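Side-chain contacts in hypothetical protein PH1918 (Pyrococcus horikoshii, PDB 2D16), which is of unknown function but probably belongs to the adenosine-specific kinases, and may therefore act on adenosine or its nucleotides: residues A[23-28]-A[79-84]; A[30-35]-A[100-105]; A[34-39]-A[43-48]; A[57-60]-A[66-69]; A[140-143]-A[149-152]. One frame throughout, in Å; residues are numbered along the deposited sequence.

Contact 1 (A[23-28]-A[79-84])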
# COMPACT_ATOMS: atom_id res chain seq x y z
N ASN A 23 13.52 -6.16 50.99
CA ASN A 23 12.66 -5.82 52.12
C ASN A 23 11.25 -6.35 51.86
O ASN A 23 10.87 -6.58 50.71
CB ASN A 23 12.64 -4.30 52.29
CG ASN A 23 11.56 -3.81 53.24
OD1 ASN A 23 10.41 -3.64 52.84
ND2 ASN A 23 11.93 -3.59 54.49
N PHE A 24 10.48 -6.55 52.93
CA PHE A 24 9.10 -7.02 52.82
C PHE A 24 9.02 -8.35 52.07
O PHE A 24 8.28 -8.50 51.10
CB PHE A 24 8.28 -5.94 52.11
CG PHE A 24 6.78 -6.06 52.29
CD1 PHE A 24 6.24 -6.92 53.25
CD2 PHE A 24 5.92 -5.30 51.51
CE1 PHE A 24 4.86 -7.00 53.42
CE2 PHE A 24 4.53 -5.38 51.68
CZ PHE A 24 4.01 -6.24 52.64
N SER A 25 9.77 -9.33 52.57
CA SER A 25 9.85 -10.65 51.96
C SER A 25 8.55 -11.31 51.48
O SER A 25 8.50 -11.82 50.36
CB SER A 25 10.57 -11.61 52.91
OG SER A 25 11.89 -11.15 53.17
N ILE A 26 7.51 -11.33 52.31
CA ILE A 26 6.28 -11.99 51.88
C ILE A 26 5.65 -11.39 50.63
O ILE A 26 5.03 -12.10 49.84
CB ILE A 26 5.21 -12.06 53.01
CG1 ILE A 26 4.84 -10.65 53.48
CG2 ILE A 26 5.73 -12.92 54.15
CD1 ILE A 26 3.74 -10.65 54.53
N PHE A 27 5.81 -10.08 50.45
CA PHE A 27 5.27 -9.41 49.28
C PHE A 27 6.24 -9.52 48.11
O PHE A 27 5.89 -9.91 47.00
CB PHE A 27 5.04 -7.93 49.57
CG PHE A 27 4.76 -7.11 48.34
CD1 PHE A 27 3.48 -7.04 47.80
CD2 PHE A 27 5.79 -6.41 47.71
CE1 PHE A 27 3.22 -6.30 46.65
CE2 PHE A 27 5.55 -5.66 46.56
CZ PHE A 27 4.26 -5.61 46.03
N THR A 28 7.49 -9.15 48.40
CA THR A 28 8.54 -9.13 47.39
C THR A 28 8.88 -10.44 46.70
O THR A 28 9.15 -10.43 45.50
CB THR A 28 9.80 -8.51 48.00
OG1 THR A 28 9.46 -7.24 48.56
CG2 THR A 28 10.88 -8.32 46.95
N ALA A 79 20.66 -15.21 56.04
CA ALA A 79 20.53 -13.77 56.29
C ALA A 79 19.16 -13.20 55.95
O ALA A 79 18.63 -13.40 54.86
CB ALA A 79 21.61 -13.01 55.53
N GLY A 80 18.59 -12.47 56.91
CA GLY A 80 17.28 -11.87 56.70
C GLY A 80 17.23 -10.90 55.53
O GLY A 80 18.17 -10.15 55.29
N HIS A 81 16.11 -10.93 54.81
CA HIS A 81 15.82 -10.06 53.66
C HIS A 81 16.74 -10.30 52.44
O HIS A 81 16.72 -9.57 51.46
CB HIS A 81 15.93 -8.61 54.12
CG HIS A 81 14.61 -8.15 54.69
ND1 HIS A 81 14.49 -7.08 55.51
CD2 HIS A 81 13.34 -8.68 54.45
CE1 HIS A 81 13.17 -6.97 55.77
NE2 HIS A 81 12.46 -7.92 55.15
N VAL A 82 17.54 -11.36 52.47
CA VAL A 82 18.38 -11.68 51.32
C VAL A 82 17.52 -12.49 50.36
O VAL A 82 16.70 -13.30 50.79
CB VAL A 82 19.61 -12.52 51.73
CG1 VAL A 82 20.27 -13.14 50.50
CG2 VAL A 82 20.62 -11.66 52.48
N PHE A 83 17.68 -12.26 49.06
CA PHE A 83 16.93 -13.03 48.09
C PHE A 83 17.89 -13.68 47.10
O PHE A 83 18.96 -13.14 46.81
CB PHE A 83 15.87 -12.17 47.37
CG PHE A 83 16.42 -11.03 46.55
CD1 PHE A 83 16.82 -11.23 45.23
CD2 PHE A 83 16.47 -9.75 47.08
CE1 PHE A 83 17.27 -10.16 44.45
CE2 PHE A 83 16.92 -8.67 46.31
CZ PHE A 83 17.31 -8.87 44.99
N VAL A 84 17.51 -14.87 46.64
CA VAL A 84 18.32 -15.63 45.70
C VAL A 84 17.50 -15.98 44.47
O VAL A 84 16.39 -16.50 44.58
CB VAL A 84 18.83 -16.95 46.33
CG1 VAL A 84 19.61 -17.75 45.28
CG2 VAL A 84 19.70 -16.66 47.54
O HOH W 1 9.86 -8.56 55.78

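Contact 2 (A[30-35]-A[100-105])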
# COMPACT_ATOMS: atom_id res chain seq x y z
N ASP A 30 7.01 -12.76 45.75
CA ASP A 30 6.03 -12.93 44.68
C ASP A 30 6.08 -11.80 43.65
O ASP A 30 6.07 -12.04 42.44
CB ASP A 30 4.61 -12.99 45.25
CG ASP A 30 4.22 -14.36 45.78
OD1 ASP A 30 5.09 -15.26 45.86
OD2 ASP A 30 3.03 -14.53 46.13
N ASP A 31 6.13 -10.57 44.13
CA ASP A 31 6.14 -9.41 43.24
C ASP A 31 7.38 -9.33 42.35
O ASP A 31 7.28 -8.95 41.18
CB ASP A 31 5.99 -8.13 44.05
CG ASP A 31 5.45 -6.99 43.22
OD1 ASP A 31 4.28 -7.09 42.79
OD2 ASP A 31 6.18 -6.00 42.99
N LEU A 32 8.54 -9.68 42.90
CA LEU A 32 9.76 -9.64 42.11
C LEU A 32 9.72 -10.78 41.08
O LEU A 32 10.23 -10.64 39.97
CB LEU A 32 10.98 -9.77 43.03
CG LEU A 32 12.38 -9.64 42.41
CD1 LEU A 32 12.46 -8.41 41.51
CD2 LEU A 32 13.41 -9.56 43.54
N ALA A 33 9.09 -11.89 41.45
CA ALA A 33 8.97 -13.01 40.52
C ALA A 33 8.15 -12.56 39.32
O ALA A 33 8.50 -12.83 38.17
CB ALA A 33 8.30 -14.21 41.21
N ARG A 34 7.04 -11.87 39.59
CA ARG A 34 6.19 -11.38 38.52
C ARG A 34 6.97 -10.41 37.63
O ARG A 34 6.84 -10.44 36.41
CB ARG A 34 4.94 -10.68 39.09
CG ARG A 34 3.90 -11.63 39.69
CD ARG A 34 2.58 -10.91 39.97
NE ARG A 34 2.67 -9.99 41.10
CZ ARG A 34 2.48 -10.33 42.37
NH1 ARG A 34 2.19 -11.59 42.69
NH2 ARG A 34 2.59 -9.42 43.33
N ALA A 35 7.80 -9.58 38.25
CA ALA A 35 8.60 -8.62 37.50
C ALA A 35 9.59 -9.33 36.58
O ALA A 35 9.78 -8.92 35.43
CB ALA A 35 9.35 -7.71 38.47
N LYS A 100 16.89 -4.07 39.98
CA LYS A 100 17.30 -2.82 40.62
C LYS A 100 16.14 -1.83 40.68
O LYS A 100 16.07 -1.00 41.60
CB LYS A 100 18.48 -2.19 39.85
CG LYS A 100 19.79 -2.93 40.02
CD LYS A 100 20.94 -2.28 39.23
CE LYS A 100 20.69 -2.30 37.74
NZ LYS A 100 21.87 -1.83 36.95
N ASN A 101 15.24 -1.91 39.71
CA ASN A 101 14.10 -0.99 39.66
C ASN A 101 12.94 -1.38 40.57
O ASN A 101 11.99 -0.61 40.72
CB ASN A 101 13.59 -0.86 38.22
CG ASN A 101 14.62 -0.25 37.28
OD1 ASN A 101 15.42 0.60 37.68
ND2 ASN A 101 14.60 -0.68 36.02
N HIS A 102 13.01 -2.56 41.18
CA HIS A 102 11.92 -2.98 42.06
C HIS A 102 11.94 -2.14 43.34
O HIS A 102 12.99 -1.99 43.97
CB HIS A 102 12.02 -4.46 42.39
CG HIS A 102 10.79 -5.00 43.06
ND1 HIS A 102 10.55 -4.85 44.40
CD2 HIS A 102 9.71 -5.64 42.55
CE1 HIS A 102 9.37 -5.37 44.70
NE2 HIS A 102 8.84 -5.85 43.59
N PRO A 103 10.78 -1.60 43.74
CA PRO A 103 10.67 -0.76 44.94
C PRO A 103 11.03 -1.37 46.29
O PRO A 103 11.22 -0.64 47.26
CB PRO A 103 9.22 -0.28 44.88
CG PRO A 103 8.50 -1.46 44.27
CD PRO A 103 9.45 -1.85 43.14
N ALA A 104 11.14 -2.70 46.36
CA ALA A 104 11.48 -3.35 47.62
C ALA A 104 12.89 -3.93 47.60
O ALA A 104 13.29 -4.66 48.51
CB ALA A 104 10.45 -4.44 47.96
N VAL A 105 13.65 -3.61 46.56
CA VAL A 105 15.02 -4.09 46.45
C VAL A 105 15.97 -2.99 46.88
O VAL A 105 15.85 -1.84 46.43
CB VAL A 105 15.36 -4.52 45.01
CG1 VAL A 105 16.86 -4.72 44.85
CG2 VAL A 105 14.61 -5.81 44.68

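Contact 3 (A[34-39]-A[43-48])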
# COMPACT_ATOMS: atom_id res chain seq x y z
N ARG A 34 7.04 -11.87 39.59
CA ARG A 34 6.19 -11.38 38.52
C ARG A 34 6.97 -10.41 37.63
O ARG A 34 6.84 -10.44 36.41
CB ARG A 34 4.94 -10.68 39.09
CG ARG A 34 3.90 -11.63 39.69
CD ARG A 34 2.58 -10.91 39.97
NE ARG A 34 2.67 -9.99 41.10
CZ ARG A 34 2.48 -10.33 42.37
NH1 ARG A 34 2.19 -11.59 42.69
NH2 ARG A 34 2.59 -9.42 43.33
N ALA A 35 7.80 -9.58 38.25
CA ALA A 35 8.60 -8.62 37.50
C ALA A 35 9.59 -9.33 36.58
O ALA A 35 9.78 -8.92 35.43
CB ALA A 35 9.35 -7.71 38.47
N LEU A 36 10.21 -10.40 37.06
CA LEU A 36 11.16 -11.16 36.24
C LEU A 36 10.51 -11.71 34.98
O LEU A 36 11.15 -11.79 33.92
CB LEU A 36 11.79 -12.30 37.06
CG LEU A 36 12.85 -11.88 38.08
CD1 LEU A 36 13.22 -13.05 38.97
CD2 LEU A 36 14.07 -11.35 37.34
N LEU A 37 9.25 -12.11 35.08
CA LEU A 37 8.54 -12.63 33.92
C LEU A 37 8.42 -11.60 32.80
O LEU A 37 8.31 -11.96 31.63
CB LEU A 37 7.14 -13.11 34.32
CG LEU A 37 7.13 -14.37 35.19
CD1 LEU A 37 5.75 -14.57 35.81
CD2 LEU A 37 7.53 -15.56 34.34
N THR A 38 8.46 -10.31 33.14
CA THR A 38 8.35 -9.26 32.14
C THR A 38 9.68 -8.91 31.46
O THR A 38 9.69 -8.23 30.43
CB THR A 38 7.79 -7.94 32.74
OG1 THR A 38 8.80 -7.30 33.52
CG2 THR A 38 6.58 -8.23 33.61
N ALA A 39 10.78 -9.39 32.02
CA ALA A 39 12.11 -9.08 31.48
C ALA A 39 12.46 -9.80 30.18
O ALA A 39 12.94 -9.18 29.23
CB ALA A 39 13.17 -9.36 32.53
N ILE A 43 11.64 -16.90 30.15
CA ILE A 43 12.55 -17.02 31.28
C ILE A 43 12.02 -18.07 32.26
O ILE A 43 10.82 -18.12 32.54
CB ILE A 43 12.71 -15.65 32.00
CG1 ILE A 43 13.78 -15.74 33.10
CG2 ILE A 43 11.38 -15.20 32.57
CD1 ILE A 43 14.14 -14.39 33.70
N LYS A 44 12.91 -18.93 32.74
CA LYS A 44 12.55 -19.97 33.70
C LYS A 44 13.39 -19.70 34.94
O LYS A 44 14.60 -19.51 34.84
CB LYS A 44 12.86 -21.36 33.14
CG LYS A 44 11.99 -21.74 31.95
CD LYS A 44 10.51 -21.72 32.31
CE LYS A 44 9.63 -22.05 31.11
NZ LYS A 44 8.18 -22.02 31.44
N PHE A 45 12.76 -19.68 36.11
CA PHE A 45 13.51 -19.35 37.30
C PHE A 45 12.88 -19.76 38.62
O PHE A 45 11.72 -20.16 38.70
CB PHE A 45 13.72 -17.84 37.34
CG PHE A 45 12.45 -17.07 37.59
CD1 PHE A 45 12.07 -16.72 38.88
CD2 PHE A 45 11.60 -16.75 36.53
CE1 PHE A 45 10.86 -16.06 39.12
CE2 PHE A 45 10.38 -16.09 36.76
CZ PHE A 45 10.01 -15.75 38.06
N GLY A 46 13.69 -19.61 39.66
CA GLY A 46 13.27 -19.88 41.01
C GLY A 46 13.78 -18.70 41.82
O GLY A 46 14.88 -18.20 41.55
N ILE A 47 12.98 -18.21 42.76
CA ILE A 47 13.41 -17.10 43.61
C ILE A 47 13.00 -17.42 45.04
O ILE A 47 11.89 -17.90 45.29
CB ILE A 47 12.80 -15.74 43.17
CG1 ILE A 47 13.30 -14.63 44.11
CG2 ILE A 47 11.27 -15.79 43.18
CD1 ILE A 47 12.82 -13.23 43.72
N ALA A 48 13.92 -17.19 45.97
CA ALA A 48 13.67 -17.43 47.38
C ALA A 48 14.13 -16.20 48.15
O ALA A 48 15.10 -15.55 47.76
CB ALA A 48 14.42 -18.66 47.85

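Contact 4 (A[57-60]-A[66-69])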
# COMPACT_ATOMS: atom_id res chain seq x y z
N THR A 57 12.20 -19.19 54.89
CA THR A 57 12.66 -18.90 53.54
C THR A 57 11.44 -19.07 52.64
O THR A 57 10.90 -20.17 52.52
CB THR A 57 13.78 -19.86 53.09
OG1 THR A 57 14.96 -19.62 53.86
CG2 THR A 57 14.09 -19.66 51.61
N ARG A 58 11.01 -17.98 52.02
CA ARG A 58 9.86 -17.99 51.13
C ARG A 58 10.36 -18.23 49.72
O ARG A 58 11.51 -17.90 49.41
CB ARG A 58 9.12 -16.65 51.18
CG ARG A 58 8.78 -16.17 52.57
CD ARG A 58 7.79 -17.11 53.24
NE ARG A 58 7.24 -16.53 54.46
CZ ARG A 58 6.12 -16.95 55.04
NH1 ARG A 58 5.44 -17.96 54.51
NH2 ARG A 58 5.68 -16.36 56.14
N TYR A 59 9.52 -18.78 48.85
CA TYR A 59 9.95 -19.02 47.48
C TYR A 59 8.80 -19.16 46.49
O TYR A 59 7.65 -19.40 46.87
CB TYR A 59 10.83 -20.27 47.43
CG TYR A 59 10.04 -21.56 47.56
CD1 TYR A 59 9.51 -22.19 46.43
CD2 TYR A 59 9.81 -22.13 48.81
CE1 TYR A 59 8.77 -23.37 46.55
CE2 TYR A 59 9.07 -23.31 48.94
CZ TYR A 59 8.55 -23.92 47.80
OH TYR A 59 7.82 -25.07 47.92
N THR A 60 9.05 -19.02 45.22
CA THR A 60 8.14 -19.15 44.09
C THR A 60 8.99 -19.08 42.82
O THR A 60 10.21 -19.19 42.88
CB THR A 60 7.07 -18.04 44.07
OG1 THR A 60 6.15 -18.27 42.99
CG2 THR A 60 7.70 -16.67 43.90
N LEU A 66 14.51 -25.20 39.80
CA LEU A 66 15.18 -23.96 40.18
C LEU A 66 14.59 -23.37 41.45
O LEU A 66 15.28 -22.68 42.20
CB LEU A 66 15.11 -22.95 39.02
CG LEU A 66 15.87 -23.40 37.77
CD1 LEU A 66 15.76 -22.35 36.69
CD2 LEU A 66 17.34 -23.65 38.12
N GLU A 67 13.31 -23.64 41.70
CA GLU A 67 12.66 -23.15 42.91
C GLU A 67 13.24 -23.89 44.12
O GLU A 67 13.59 -23.28 45.13
CB GLU A 67 11.15 -23.36 42.84
CG GLU A 67 10.43 -22.38 41.93
CD GLU A 67 8.95 -22.66 41.80
OE1 GLU A 67 8.32 -22.99 42.83
OE2 GLU A 67 8.41 -22.54 40.68
N ALA A 68 13.36 -25.21 44.01
CA ALA A 68 13.91 -26.00 45.09
C ALA A 68 15.35 -25.57 45.39
O ALA A 68 15.74 -25.44 46.55
CB ALA A 68 13.87 -27.49 44.73
N LEU A 69 16.13 -25.35 44.34
CA LEU A 69 17.52 -24.93 44.50
C LEU A 69 17.66 -23.52 45.06
O LEU A 69 18.55 -23.25 45.86
CB LEU A 69 18.27 -25.03 43.17
CG LEU A 69 18.68 -26.45 42.75
CD1 LEU A 69 19.27 -26.43 41.35
CD2 LEU A 69 19.70 -26.99 43.75

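Contact 5 (A[140-143]-A[149-152])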
# COMPACT_ATOMS: atom_id res chain seq x y z
N LYS A 140 46.16 -11.15 35.82
CA LYS A 140 46.96 -10.58 34.74
C LYS A 140 46.13 -9.58 33.96
O LYS A 140 44.91 -9.73 33.84
CB LYS A 140 47.45 -11.68 33.79
CG LYS A 140 48.51 -12.60 34.39
CD LYS A 140 49.74 -11.82 34.83
CE LYS A 140 50.85 -12.74 35.31
NZ LYS A 140 50.39 -13.62 36.41
N ILE A 141 46.78 -8.55 33.43
CA ILE A 141 46.10 -7.53 32.64
C ILE A 141 46.18 -7.94 31.18
O ILE A 141 47.25 -8.33 30.69
CB ILE A 141 46.76 -6.15 32.83
CG1 ILE A 141 46.63 -5.72 34.30
CG2 ILE A 141 46.10 -5.12 31.91
CD1 ILE A 141 47.40 -4.45 34.65
N GLU A 142 45.05 -7.86 30.48
CA GLU A 142 44.96 -8.24 29.08
C GLU A 142 45.97 -7.53 28.18
O GLU A 142 46.36 -6.38 28.43
CB GLU A 142 43.55 -7.94 28.55
CG GLU A 142 43.30 -6.46 28.27
CD GLU A 142 41.91 -6.19 27.71
OE1 GLU A 142 41.33 -7.09 27.08
OE2 GLU A 142 41.41 -5.06 27.90
N THR A 143 46.40 -8.22 27.13
CA THR A 143 47.34 -7.67 26.16
C THR A 143 46.50 -7.03 25.06
O THR A 143 45.29 -7.23 25.01
CB THR A 143 48.20 -8.78 25.53
OG1 THR A 143 47.36 -9.71 24.84
CG2 THR A 143 49.01 -9.51 26.59
N GLU A 149 40.74 -9.77 20.58
CA GLU A 149 40.02 -11.04 20.66
C GLU A 149 38.66 -10.92 21.34
O GLU A 149 37.67 -11.47 20.86
CB GLU A 149 40.86 -12.08 21.40
CG GLU A 149 42.15 -12.47 20.71
CD GLU A 149 42.93 -13.50 21.50
OE1 GLU A 149 42.36 -14.56 21.81
OE2 GLU A 149 44.12 -13.25 21.81
N ARG A 150 38.61 -10.23 22.48
CA ARG A 150 37.34 -10.11 23.18
C ARG A 150 36.34 -9.28 22.41
O ARG A 150 35.15 -9.56 22.43
CB ARG A 150 37.54 -9.53 24.60
CG ARG A 150 38.09 -8.12 24.70
CD ARG A 150 38.03 -7.68 26.16
NE ARG A 150 38.75 -6.44 26.44
CZ ARG A 150 38.28 -5.22 26.19
NH1 ARG A 150 37.09 -5.06 25.64
NH2 ARG A 150 39.02 -4.16 26.50
N ARG A 151 36.83 -8.27 21.70
CA ARG A 151 35.94 -7.42 20.92
C ARG A 151 35.37 -8.18 19.73
O ARG A 151 34.21 -7.99 19.37
CB ARG A 151 36.68 -6.15 20.49
CG ARG A 151 36.84 -5.19 21.66
CD ARG A 151 37.81 -4.06 21.43
NE ARG A 151 37.72 -3.11 22.54
CZ ARG A 151 38.58 -2.13 22.77
NH1 ARG A 151 39.63 -1.94 21.97
NH2 ARG A 151 38.40 -1.32 23.81
N GLU A 152 36.16 -9.07 19.15
CA GLU A 152 35.68 -9.88 18.03
C GLU A 152 34.65 -10.87 18.56
O GLU A 152 33.63 -11.12 17.92
CB GLU A 152 36.83 -10.65 17.37
CG GLU A 152 37.71 -9.81 16.46
CD GLU A 152 38.75 -10.65 15.73
OE1 GLU A 152 38.37 -11.66 15.11
OE2 GLU A 152 39.95 -10.29 15.78

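Contact 1 (A[23-28]-A[79-84])
The imidazole of His81 lies against the backbone of Asn23: Asn23 CA stands 3.7 Å from the ring centroid and 10° off its normal, a CH-pi contact over one face. A flat ring suits this place, since it can lie closely along an extended piece of main chain. The Asn23 side chain runs beside the imidazole in the same direction. Its CG is anti to the backbone N (chi1 168°), which brings ND2 to 3.8 Å from His81 CE1, with the amide and ring planes 43° apart.

At the ring edge, Ser25 OG lies in the imidazole plane and touches it at His81 CD2, 3.1 Å away. This small hydroxyl makes its hydrogen bond to Asn50 O of strand 44-51, which ties the beginning of helix 25-39 to the sheet. Phe24 is the N-cap of that helix, and the contact joins the helix start to the type II turn Ala79-Val82, which leads into strand 82-88, the middle strand of a five-stranded antiparallel sheet. Thr28, one turn into the helix, reaches back with OG1 to Asn23 O at 2.7 Å and steadies the residue beneath the ring. Water 1 bridges the two segments: it sits in the imidazole plane, 2.8 Å from His81 NE2, and accepts a weak bond of 3.3 Å from Ser25 N in the first turn of the helix.

Contact 2 (A[30-35]-A[100-105])
Helix 25-39 passes the type I turn His102-Val105 with Leu32 CA 7.0 Å from His102 CA, a spacing that side chains must bridge. His102 does so by donating from NE2 to Asp31 OD2 at 2.7 Å. The bond is short but bent, 142° at the hydrogen, and the carboxylate oxygen accepts on its anti lone pair from a position tilted out of the imidazole plane. A chi1 of -169° swings the ring away from its own backbone N and toward the helix. The other ring nitrogen faces back into its own turn, where Ala104 N donates to His102 ND1 at 3.0 Å. Histidine suits the place because one small ring can donate on one side and accept on the other.

The helix lies on one face of the five-stranded antiparallel sheet, and Leu32 fills the layer between: it touches Ile47 and Phe83 on the strands, while its CD1 comes within 4.0 Å of His102 CD2 and its CD2 within 4.1 Å of Val105 CG2. Leu32 CB and Pro103 CD lie over opposite faces of the imidazole, both offset toward its rim. Were the ring cut back to an alanine, Asp31 OD2 would probably lose its donor and Ala104 N its acceptor, with a gap beside Leu32 CD1. The second carboxylate oxygen, Asp31 OD1, receives Arg34 NH2 in a 2.9 Å salt bridge along the helix.

Contact 3 (A[34-39]-A[43-48])
The Phe45 ring takes Leu36 CD1 over one face and Leu37 at its edge. Leu36 CD1 stands 4.1 Å from the ring centroid, 23° off the normal, a CH-pi contact displaced toward the CD1-CE1 side of the ring. At the rim, Leu37 CG lies in the ring plane, and Leu37 CD2 approaches Phe45 CE2 to 3.8 Å with the two side chains nearly perpendicular. Two consecutive leucines can thus hold one ring from two directions, because successive helix residues point about 100° apart. Phe45 CG sits between its backbone N and carbonyl carbon, which stands the ring up from the strand toward the helix.

Ile43, just before strand 44-51, packs against the helix backbone: its CG2 lies 3.7 Å from Leu36 O and 4.3 Å from Leu37 CD2. A branched residue suits this spot, since CG2 and CD1 both reach Leu36 O. Val95 of helix 92-100 touches Leu36, and Met87 of strand 82-88 touches Phe45, joining a further helix and strand to the cluster. Such aliphatic and aromatic packing is typical of an alpha/beta fold in which a helix packs on an antiparallel sheet, here with a short loop returning the chain from helix 25-39 to strand 44-51.

Contact 4 (A[57-60]-A[66-69])
Tyr59 meets Glu67 at its ring edge. A chi1 of 75° stands the ring up from the strand toward helix 64-77, and Glu67 OE1 lies in the ring plane, 3.8 Å from Tyr59 CE1. The weakly positive C-H rim suits a carboxylate oxygen. Ring and carboxylate planes are 46° apart. One residue on, Thr60 directs its side chain to the other face of the sheet and offers its main chain instead: Thr60 O is 3.3 Å from Glu67 CG. Glutamate suits the place because its extended arm can pass over the Thr60 carbonyl while the carboxylate travels on toward Asp63, whose N hydrogen-bonds OE2 weakly. Glu67 OE2 also lies near Asp162 OD2 of the second subunit, like charges that would probably disfavour both being ionised. With an alanine at Glu67, Asp63 N is likely to lose its weak acceptor, and a gap to open beside Thr60 O and the Tyr59 ring edge. Strand 56-61, outermost in its sheet within the chain, pairs with strand 44-51. Helix 64-77 lies on the Tyr59 side, helix 25-39 meets Thr60 through Asp30 and Ala33, and Asp162 O of the second subunit accepts a hydrogen bond from Thr60 OG1.

Contact 5 (A[140-143]-A[149-152])
Glu142 and Arg150 form a bidentate, side-on salt bridge. Arg150 NE donates to Glu142 OE1 at 2.7 Å, and Arg150 NH2 donates to Glu142 OE2 at 2.9 Å. Both bonds are fairly straight, 158° and 162° at the hydrogens, and each oxygen uses the lone pair on the side of its twin. The carboxylate and guanidinium are nearly coplanar, 21° apart, so the pair of bonds resists rotation of either group. Arginine suits the place because NE-H and an NH2 hydrogen point the same way, at a spacing matching the two carboxylate oxygens.

The torsions behind this pairing are alike. Both side chains place CG between the backbone N and the carbonyl carbon and then run extended, which lets them reach across a backbone gap of 9.8 Å between Glu142 CA and Arg150 CA and meet at about a right angle.

Farther out, the capped start of helix 144-157 is likely to steady the loop carrying Glu142. Thr143 is the N-cap, its side chain capping a backbone N of the first turn; with the return bond from Thr143 N to Gln146 OE1, three residues on, this fits a capping box. The salt bridge therefore ties the loop just before the helix to a residue nearly two turns along it, at the protein surface. The neighbouring Arg151 adds a more distant positive charge, with its NH2 6.3 Å from Glu142 OE2.

Contacts 1, 2 and 3 follow helix 25-39 from its start onward, their neighbouring centres about 10 and 9 Å apart, and contacts 2 and 3 share Arg34 and Ala35. Contacts 1, 3 and 4 reach the same five-stranded antiparallel sheet, in which strand 44-51 lies between strands 82-88 and 56-61. Along the chain, contacts 3 and 4 come in series inside the loop closed by contact 1, whereas contacts 1 and 2 cross. The first four thus tie helices on both faces to one sheet, and contacts 2, 3 and 4 also border the second subunit. Contact 5 lies apart, its centre 33 to 38 Å from the others, on the late helix 144-157.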